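Local coordinates for protein FACT complex subunit SPT16 (Ashbya gossypii, PDB 6A8M) that probably acts, as a subunit of the FACT complex, as a histone chaperone that reorganizes nucleosomes in transcription, replication and repair, at residues 6-9 and 10-13; 147-150 and 151-155. One frame throughout, in Å; residues are numbered along the deposited sequence.

Contact 1 (6-9 and 10-13); sequences IIDF and STFE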
loop_
_atom_site.group_PDB
_atom_site.type_symbol
_atom_site.label_atom_id
_atom_site.label_comp_id
_atom_site.label_asym_id
_atom_site.label_seq_id
_atom_site.Cartn_x
_atom_site.Cartn_y
_atom_site.Cartn_z
ATOM N N ILE A 6 16.490 11.155 -10.159
ATOM C CA ILE A 6 16.918 10.486 -11.383
ATOM C C ILE A 6 15.901 9.398 -11.682
ATOM O O ILE A 6 15.701 8.491 -10.863
ATOM C CB ILE A 6 18.327 9.881 -11.267
ATOM C CG1 ILE A 6 19.392 10.982 -11.157
ATOM C CG2 ILE A 6 18.603 8.976 -12.464
ATOM C CD1 ILE A 6 19.841 11.540 -12.495
ATOM N N ILE A 7 15.265 9.481 -12.845
ATOM C CA ILE A 7 14.259 8.498 -13.218
ATOM C C ILE A 7 14.950 7.278 -13.807
ATOM O O ILE A 7 15.838 7.399 -14.656
ATOM C CB ILE A 7 13.240 9.110 -14.193
ATOM C CG1 ILE A 7 12.268 9.993 -13.407
ATOM C CG2 ILE A 7 12.474 8.025 -14.927
ATOM C CD1 ILE A 7 12.080 11.348 -14.016
ATOM N N ASP A 8 14.578 6.104 -13.313
ATOM C CA ASP A 8 15.027 4.820 -13.848
ATOM C C ASP A 8 14.261 4.565 -15.140
ATOM O O ASP A 8 13.085 4.188 -15.115
ATOM C CB ASP A 8 14.785 3.720 -12.814
ATOM C CG ASP A 8 15.165 2.336 -13.311
ATOM O OD1 ASP A 8 15.564 2.190 -14.486
ATOM O OD2 ASP A 8 15.049 1.376 -12.512
ATOM N N PHE A 9 14.924 4.761 -16.281
ATOM C CA PHE A 9 14.216 4.706 -17.551
ATOM C C PHE A 9 14.054 3.296 -18.114
ATOM O O PHE A 9 13.190 3.091 -18.970
ATOM C CB PHE A 9 14.897 5.627 -18.569
ATOM C CG PHE A 9 14.171 6.919 -18.750
ATOM C CD1 PHE A 9 13.089 6.989 -19.615
ATOM C CD2 PHE A 9 14.510 8.039 -18.002
ATOM C CE1 PHE A 9 12.371 8.168 -19.763
ATOM C CE2 PHE A 9 13.801 9.224 -18.147
ATOM C CZ PHE A 9 12.732 9.286 -19.027
ATOM N N SER A 10 14.839 2.308 -17.683
ATOM C CA SER A 10 14.499 0.957 -18.123
ATOM C C SER A 10 13.230 0.494 -17.424
ATOM O O SER A 10 12.371 -0.147 -18.030
ATOM C CB SER A 10 15.656 -0.015 -17.877
ATOM O OG SER A 10 16.055 -0.025 -16.521
ATOM N N THR A 11 13.082 0.870 -16.157
ATOM C CA THR A 11 11.873 0.582 -15.407
ATOM C C THR A 11 10.680 1.350 -15.976
ATOM O O THR A 11 9.590 0.786 -16.150
ATOM C CB THR A 11 12.129 0.935 -13.943
ATOM O OG1 THR A 11 13.121 0.038 -13.405
ATOM C CG2 THR A 11 10.900 0.818 -13.163
ATOM N N PHE A 12 10.882 2.630 -16.286
ATOM C CA PHE A 12 9.834 3.440 -16.911
ATOM C C PHE A 12 9.366 2.813 -18.214
ATOM O O PHE A 12 8.165 2.675 -18.444
ATOM C CB PHE A 12 10.349 4.857 -17.162
ATOM C CG PHE A 12 9.405 5.722 -17.946
ATOM C CD1 PHE A 12 8.371 6.394 -17.314
ATOM C CD2 PHE A 12 9.561 5.883 -19.316
ATOM C CE1 PHE A 12 7.491 7.201 -18.040
ATOM C CE2 PHE A 12 8.692 6.689 -20.052
ATOM C CZ PHE A 12 7.654 7.351 -19.403
ATOM N N GLU A 13 10.313 2.411 -19.075
ATOM C CA GLU A 13 9.958 1.817 -20.361
ATOM C C GLU A 13 9.167 0.521 -20.188
ATOM O O GLU A 13 8.109 0.337 -20.799
ATOM C CB GLU A 13 11.232 1.571 -21.181
ATOM C CG GLU A 13 10.953 0.942 -22.529
ATOM C CD GLU A 13 12.203 0.696 -23.353
ATOM O OE1 GLU A 13 13.164 1.499 -23.289
ATOM O OE2 GLU A 13 12.205 -0.308 -24.087
HETATM O O HOH W 1 14.323 3.159 -21.744
#

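Contact 2 (147-150 and 151-155); sequences EWKG and VWDTA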
loop_
_atom_site.group_PDB
_atom_site.type_symbol
_atom_site.label_atom_id
_atom_site.label_comp_id
_atom_site.label_asym_id
_atom_site.label_seq_id
_atom_site.Cartn_x
_atom_site.Cartn_y
_atom_site.Cartn_z
ATOM N N GLU A 147 -8.840 23.498 -14.918
ATOM C CA GLU A 147 -9.012 23.798 -16.333
ATOM C C GLU A 147 -9.255 22.524 -17.139
ATOM O O GLU A 147 -10.112 22.509 -18.036
ATOM C CB GLU A 147 -7.807 24.572 -16.878
ATOM C CG GLU A 147 -7.847 26.076 -16.599
ATOM C CD GLU A 147 -7.029 26.905 -17.587
ATOM O OE1 GLU A 147 -6.083 26.353 -18.191
ATOM O OE2 GLU A 147 -7.329 28.114 -17.753
ATOM N N TRP A 148 -8.513 21.445 -16.834
ATOM C CA TRP A 148 -8.720 20.171 -17.523
ATOM C C TRP A 148 -10.155 19.662 -17.363
ATOM O O TRP A 148 -10.775 19.217 -18.336
ATOM C CB TRP A 148 -7.734 19.099 -17.024
ATOM C CG TRP A 148 -8.251 17.711 -17.406
ATOM C CD1 TRP A 148 -8.923 16.822 -16.608
ATOM C CD2 TRP A 148 -8.223 17.125 -18.717
ATOM N NE1 TRP A 148 -9.286 15.707 -17.335
ATOM C CE2 TRP A 148 -8.864 15.869 -18.632
ATOM C CE3 TRP A 148 -7.699 17.533 -19.947
ATOM C CZ2 TRP A 148 -8.992 15.020 -19.730
ATOM C CZ3 TRP A 148 -7.845 16.691 -21.052
ATOM C CH2 TRP A 148 -8.471 15.449 -20.928
ATOM N N LYS A 149 -10.682 19.671 -16.131
ATOM C CA LYS A 149 -12.031 19.152 -15.908
ATOM C C LYS A 149 -13.062 19.865 -16.779
ATOM O O LYS A 149 -14.018 19.241 -17.255
ATOM C CB LYS A 149 -12.420 19.272 -14.433
ATOM C CG LYS A 149 -13.777 18.645 -14.117
ATOM C CD LYS A 149 -13.957 18.408 -12.627
ATOM C CE LYS A 149 -15.323 17.789 -12.325
ATOM N NZ LYS A 149 -16.426 18.718 -12.674
ATOM N N GLY A 150 -12.895 21.174 -16.998
ATOM C CA GLY A 150 -13.819 21.874 -17.873
ATOM C C GLY A 150 -13.788 21.351 -19.298
ATOM O O GLY A 150 -14.830 21.216 -19.950
ATOM N N VAL A 151 -12.590 21.074 -19.807
ATOM C CA VAL A 151 -12.456 20.527 -21.151
ATOM C C VAL A 151 -13.064 19.138 -21.214
ATOM O O VAL A 151 -13.812 18.807 -22.142
ATOM C CB VAL A 151 -10.977 20.509 -21.572
ATOM C CG1 VAL A 151 -10.800 19.704 -22.860
ATOM C CG2 VAL A 151 -10.466 21.939 -21.759
ATOM N N TRP A 152 -12.761 18.311 -20.216
ATOM C CA TRP A 152 -13.236 16.935 -20.220
ATOM C C TRP A 152 -14.758 16.883 -20.148
ATOM O O TRP A 152 -15.401 16.161 -20.916
ATOM C CB TRP A 152 -12.620 16.162 -19.056
ATOM C CG TRP A 152 -13.197 14.788 -18.963
ATOM C CD1 TRP A 152 -14.068 14.334 -18.034
ATOM C CD2 TRP A 152 -12.984 13.711 -19.879
ATOM N NE1 TRP A 152 -14.390 13.015 -18.286
ATOM C CE2 TRP A 152 -13.749 12.618 -19.425
ATOM C CE3 TRP A 152 -12.227 13.565 -21.044
ATOM C CZ2 TRP A 152 -13.778 11.400 -20.089
ATOM C CZ3 TRP A 152 -12.249 12.334 -21.701
ATOM C CH2 TRP A 152 -13.021 11.272 -21.213
ATOM N N ASP A 153 -15.349 17.640 -19.217
ATOM C CA ASP A 153 -16.798 17.590 -19.034
ATOM C C ASP A 153 -17.523 17.859 -20.341
ATOM O O ASP A 153 -18.455 17.130 -20.705
ATOM C CB ASP A 153 -17.225 18.592 -17.961
ATOM C CG ASP A 153 -16.880 18.122 -16.554
ATOM O OD1 ASP A 153 -16.533 16.930 -16.371
ATOM O OD2 ASP A 153 -16.961 18.951 -15.623
ATOM N N THR A 154 -17.072 18.869 -21.079
ATOM C CA THR A 154 -17.671 19.175 -22.374
ATOM C C THR A 154 -17.435 18.069 -23.397
ATOM O O THR A 154 -18.348 17.709 -24.146
ATOM C CB THR A 154 -17.127 20.497 -22.884
ATOM O OG1 THR A 154 -17.669 21.545 -22.073
ATOM C CG2 THR A 154 -17.543 20.724 -24.344
ATOM N N ALA A 155 -16.215 17.535 -23.477
ATOM C CA ALA A 155 -15.983 16.465 -24.442
ATOM C C ALA A 155 -16.907 15.283 -24.188
ATOM O O ALA A 155 -17.333 14.613 -25.135
ATOM C CB ALA A 155 -14.520 16.020 -24.413
#

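Contact 1 (6-9 and 10-13)
Asp8 and Thr11 meet at the start of helix 9-22, where Asp8 is the N-cap, a clear case of an aspartate closing the amino end of a helix. From Asp8 CB, which lies 4.0 Å from Thr11 CB, the side chain turns its CG anti to the backbone N (chi1 177°), and this carries the carboxylate over the first turn, with Asp8 CG 3.1 Å from Thr11 OG1. Asp8 OD1 then accepts from Thr11 N, 3.3 Å away and above the carboxylate plane, and on its syn lone pair from Ser10 OG at 3.0 Å; Ser10 N adds a weak bond. Asp8 OD2 takes the hydroxyl Thr11 OG1 at 2.5 Å, again from above the plane, and has a second partner in Lys180. Behind the cap, Phe12 N reaches Asp8 O at 2.9 Å, and Phe9 CE1 lies 3.6 Å from Phe12 CD2, the two rings obliquely tilted; both side chains touch Met92 of helix 79-95. With an alanine in place of Asp8, Thr11 N and the two hydroxyls would probably lose this acceptor, and Lys180 its salt-bridge mate. The carboxylate thus answers first-turn N-H groups, Thr11's and weakly Ser10's, and probably the helix's positive end, while the lysine probably offsets its charge.

Contact 2 (147-150 and 151-155)
Lys149 O is the acceptor for Asp153 N at 2.9 Å, one rung of the i to i+4 ladder of helix 143-158, the connection in a beta-alpha-beta unit between strands 131-134 and 162-165. The same spacing recurs in the side chains of this pair. Lys149 sends an extended chain along the helix, bent at its last torsion (chi4 -65°), which brings Lys149 NZ to Asp153 OD2 at 3.0 Å; this salt bridge uses the syn lone pair of the carboxylate. Asp153 in turn holds CG anti to its carbonyl carbon (chi1 -75°), swung back toward the preceding turn.

A different side of the helix is aromatic. Trp148 and Trp152 point the same way, side by side, their five-membered rings 5.9 Å apart between centroids and inclined by 21°, but so far slid that they hardly overlap. Contact comes through Trp152 CB, which lies 3.8 Å from Trp148 NE1, above the plane of the Trp148 ring and displaced toward its rim, and also where the indoles themselves meet. The neighbours differ: Trp148 packs on Val34 and Ile36 of strand 32-37 and meets Phe118 edge-to-face, whereas Trp152 rests on Val132 and Leu134 of strand 131-134. Between the indoles, the closest approach is that of Trp148 CZ2 to Trp152 CE3, also 3.8 Å.

How the contacts relate
Contacts 1 and 2 follow one another along the chain within the N-terminal lobe of Spt16, and their centres are 31 Å apart; the nearest atoms remain about 18 Å from each other, so neither touches the other. Contact 1 begins helix 9-22, which precedes the first strand of the lobe, 32-37. Contact 2 lies on helix 143-158, between strands 131-134 and 162-165. The three strands are consecutive in the six-stranded mixed sheet, with 131-134 in the middle. Each contact is thus local to one helix of the same sheet-based lobe, one where the chain enters it and the other on a late crossover.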